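Local coordinates for protein putative trimethylamine methyltransferase (Rhizobium meliloti, PDB 4YYC) that probably acts as a methyltransferase of the trimethylamine methyltransferase (MTTB) family, its substrate not settled, at residues I130-Y141 / T386-W395. Numbering follows the deposited sequence.
Sequences IGGKATVFAPVY and TNFVLHAAGW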
# COMPACT_ATOMS: atom_id res chain seq x y z
N ILE A 130 7.04 20.53 -10.73
CA ILE A 130 5.73 20.38 -10.10
C ILE A 130 4.69 20.25 -11.20
O ILE A 130 4.48 21.17 -11.97
CB ILE A 130 5.42 21.59 -9.19
CG1 ILE A 130 6.33 21.56 -7.93
CG2 ILE A 130 3.98 21.59 -8.71
CD1 ILE A 130 6.08 20.43 -6.95
N GLY A 131 4.09 19.05 -11.31
CA GLY A 131 3.10 18.78 -12.34
C GLY A 131 3.49 17.64 -13.25
O GLY A 131 4.62 17.11 -13.21
N GLY A 132 2.53 17.23 -14.06
CA GLY A 132 2.74 16.17 -15.03
C GLY A 132 3.07 14.84 -14.42
O GLY A 132 2.45 14.45 -13.43
N LYS A 133 4.11 14.21 -14.94
CA LYS A 133 4.55 12.89 -14.44
C LYS A 133 5.47 12.94 -13.23
O LYS A 133 5.90 11.92 -12.76
CB LYS A 133 5.22 12.07 -15.58
CG LYS A 133 4.31 11.78 -16.77
CD LYS A 133 3.14 10.91 -16.37
CE LYS A 133 2.31 10.56 -17.58
NZ LYS A 133 1.44 9.39 -17.35
N ALA A 134 5.72 14.11 -12.69
CA ALA A 134 6.68 14.26 -11.61
C ALA A 134 6.03 14.01 -10.25
O ALA A 134 4.82 14.23 -10.09
CB ALA A 134 7.29 15.65 -11.65
N THR A 135 6.84 13.56 -9.31
CA THR A 135 6.42 13.42 -7.90
C THR A 135 7.54 13.96 -7.03
O THR A 135 8.70 13.60 -7.19
CB THR A 135 6.09 11.95 -7.55
OG1 THR A 135 4.92 11.55 -8.26
CG2 THR A 135 5.82 11.77 -6.05
N VAL A 136 7.15 14.87 -6.11
CA VAL A 136 8.08 15.55 -5.23
C VAL A 136 7.63 15.32 -3.79
O VAL A 136 6.54 15.72 -3.40
CB VAL A 136 8.05 17.07 -5.55
CG1 VAL A 136 8.91 17.86 -4.60
CG2 VAL A 136 8.50 17.31 -6.99
N PHE A 137 8.52 14.76 -2.97
CA PHE A 137 8.25 14.47 -1.57
C PHE A 137 8.76 15.61 -0.69
O PHE A 137 9.92 16.05 -0.83
CB PHE A 137 8.93 13.20 -1.13
CG PHE A 137 8.39 11.95 -1.78
CD1 PHE A 137 7.05 11.75 -1.94
CD2 PHE A 137 9.28 10.93 -2.17
CE1 PHE A 137 6.58 10.55 -2.50
CE2 PHE A 137 8.81 9.75 -2.72
CZ PHE A 137 7.47 9.56 -2.89
N ALA A 138 7.95 16.00 0.30
CA ALA A 138 8.32 16.99 1.31
C ALA A 138 8.01 16.48 2.69
O ALA A 138 7.13 15.61 2.85
CB ALA A 138 7.57 18.28 1.13
N PRO A 139 8.69 17.00 3.71
CA PRO A 139 8.40 16.51 5.07
C PRO A 139 7.04 16.87 5.66
O PRO A 139 6.26 17.66 5.12
CB PRO A 139 9.52 17.13 5.92
CG PRO A 139 10.56 17.59 4.94
CD PRO A 139 9.86 17.88 3.67
N VAL A 140 6.76 16.20 6.77
CA VAL A 140 5.75 16.65 7.74
C VAL A 140 5.69 18.16 7.87
O VAL A 140 6.72 18.84 7.88
CB VAL A 140 5.97 15.96 9.09
CG1 VAL A 140 7.35 16.30 9.67
CG2 VAL A 140 4.83 16.24 10.07
N TYR A 141 4.47 18.67 8.03
CA TYR A 141 4.23 20.12 8.19
C TYR A 141 3.20 20.32 9.30
O TYR A 141 2.12 19.72 9.30
CB TYR A 141 3.69 20.62 6.85
CG TYR A 141 3.47 22.12 6.70
CD1 TYR A 141 2.43 22.75 7.38
CD2 TYR A 141 4.25 22.85 5.82
CE1 TYR A 141 2.19 24.11 7.22
CE2 TYR A 141 3.99 24.20 5.65
CZ TYR A 141 2.97 24.82 6.34
OH TYR A 141 2.74 26.19 6.19
N THR A 386 0.49 11.59 -7.60
CA THR A 386 0.50 12.85 -6.85
C THR A 386 1.77 13.64 -7.23
O THR A 386 2.87 13.11 -7.19
CB THR A 386 0.42 12.58 -5.33
OG1 THR A 386 -0.73 11.78 -5.06
CG2 THR A 386 0.31 13.86 -4.52
N ASN A 387 1.63 14.94 -7.48
CA ASN A 387 2.77 15.76 -7.88
C ASN A 387 3.54 16.31 -6.69
O ASN A 387 4.76 16.39 -6.75
CB ASN A 387 2.30 16.93 -8.75
CG ASN A 387 1.70 16.48 -10.07
OD1 ASN A 387 0.55 16.80 -10.36
ND2 ASN A 387 2.46 15.76 -10.86
N PHE A 388 2.87 16.70 -5.62
CA PHE A 388 3.51 17.29 -4.47
C PHE A 388 2.97 16.61 -3.24
O PHE A 388 1.76 16.59 -3.04
CB PHE A 388 3.29 18.80 -4.42
CG PHE A 388 3.84 19.43 -3.20
CD1 PHE A 388 5.19 19.30 -2.90
CD2 PHE A 388 3.02 20.16 -2.33
CE1 PHE A 388 5.71 19.87 -1.77
CE2 PHE A 388 3.55 20.71 -1.15
CZ PHE A 388 4.89 20.56 -0.88
N VAL A 389 3.86 16.02 -2.47
CA VAL A 389 3.47 15.27 -1.32
C VAL A 389 3.99 15.96 -0.07
O VAL A 389 5.14 15.74 0.39
CB VAL A 389 4.01 13.82 -1.40
CG1 VAL A 389 3.43 12.99 -0.27
CG2 VAL A 389 3.72 13.17 -2.74
N LEU A 390 3.11 16.73 0.54
CA LEU A 390 3.35 17.21 1.89
C LEU A 390 3.20 16.05 2.85
O LEU A 390 2.45 15.11 2.60
CB LEU A 390 2.34 18.31 2.21
CG LEU A 390 2.70 19.22 3.40
CD1 LEU A 390 4.04 19.89 3.18
CD2 LEU A 390 1.54 20.22 3.55
N HIS A 391 3.94 16.07 3.96
CA HIS A 391 3.83 15.04 4.99
C HIS A 391 4.31 13.68 4.51
O HIS A 391 3.83 12.63 4.94
CB HIS A 391 2.45 14.86 5.60
CG HIS A 391 1.68 16.13 5.84
ND1 HIS A 391 2.06 17.08 6.75
CD2 HIS A 391 0.50 16.53 5.35
CE1 HIS A 391 1.17 18.04 6.79
NE2 HIS A 391 0.20 17.73 5.95
N ALA A 392 5.28 13.67 3.60
CA ALA A 392 5.79 12.38 3.12
C ALA A 392 6.55 11.58 4.16
O ALA A 392 6.62 10.35 4.05
CB ALA A 392 6.66 12.61 1.89
N ALA A 393 7.10 12.24 5.17
CA ALA A 393 7.80 11.57 6.29
C ALA A 393 7.72 12.35 7.55
O ALA A 393 7.86 13.60 7.53
CB ALA A 393 9.24 11.30 5.96
N GLY A 394 7.57 11.65 8.64
CA GLY A 394 7.66 12.25 9.97
C GLY A 394 6.38 12.46 10.76
O GLY A 394 6.46 12.69 11.99
N TRP A 395 5.22 12.44 10.11
CA TRP A 395 3.94 12.65 10.80
C TRP A 395 3.57 11.51 11.73
O TRP A 395 3.55 10.33 11.32
CB TRP A 395 2.87 12.80 9.72
CG TRP A 395 1.44 12.84 10.08
CD1 TRP A 395 0.68 11.85 10.65
CD2 TRP A 395 0.53 13.90 9.77
NE1 TRP A 395 -0.66 12.23 10.67
CE2 TRP A 395 -0.77 13.48 10.15
CE3 TRP A 395 0.68 15.19 9.23
CZ2 TRP A 395 -1.88 14.30 10.00
CZ3 TRP A 395 -0.42 15.96 9.08
CH2 TRP A 395 -1.67 15.53 9.48
O HOH W 1 5.53 17.23 -9.36
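Asn-387 ND2 gives both its hydrogens to the type II' beta turn from Gly-131 to Ala-134. One goes to Gly-132 O at 2.9 Å, in the amide plane but above that carbonyl's plane; the other goes to Ala-134 O at 2.9 Å, in the carbonyl plane. The side chain reaches back there because its CG stands beside the backbone N (chi1 -64°). Asn-387 OD1 is held by Phe-354 N, which fixes the flip of the amide. Arg-46 NH1 bonds to the same two carbonyl oxygens. An alanine here would probably cost both carbonyl oxygens this donor and take from Phe-354 N the side-chain oxygen it bonds to. Water 1 bridges Gly-131 N and Asn-387 O.

Past Asn-387 the two segments run parallel, Val-136 beside Phe-388 and Phe-137 beside Val-389. Val-389 N bonds to Val-136 O at 2.9 Å, and Ala-138 N to Val-389 O at 2.8 Å. On one face Val-389 CG2 meets the edge of the Phe-137 ring, 3.7 Å from CD1. The Phe-388 ring, on the other face with Val-136, is met by Ala-138 CB, 3.8 Å from Phe-388 CE1.

Beyond the strands, His-391 takes Tyr-141 N on its ND1 at 3.2 Å. Its ring lies between Trp-395 CZ3 over one face and Leu-390 CG over the opposite one. Its NE2 bonds to an unidentified ligand, probably from the crystallisation liquor. The Tyr-141 N bond and the two flanking side chains probably fix the turn of this imidazole, and with it how NE2 faces the ligand.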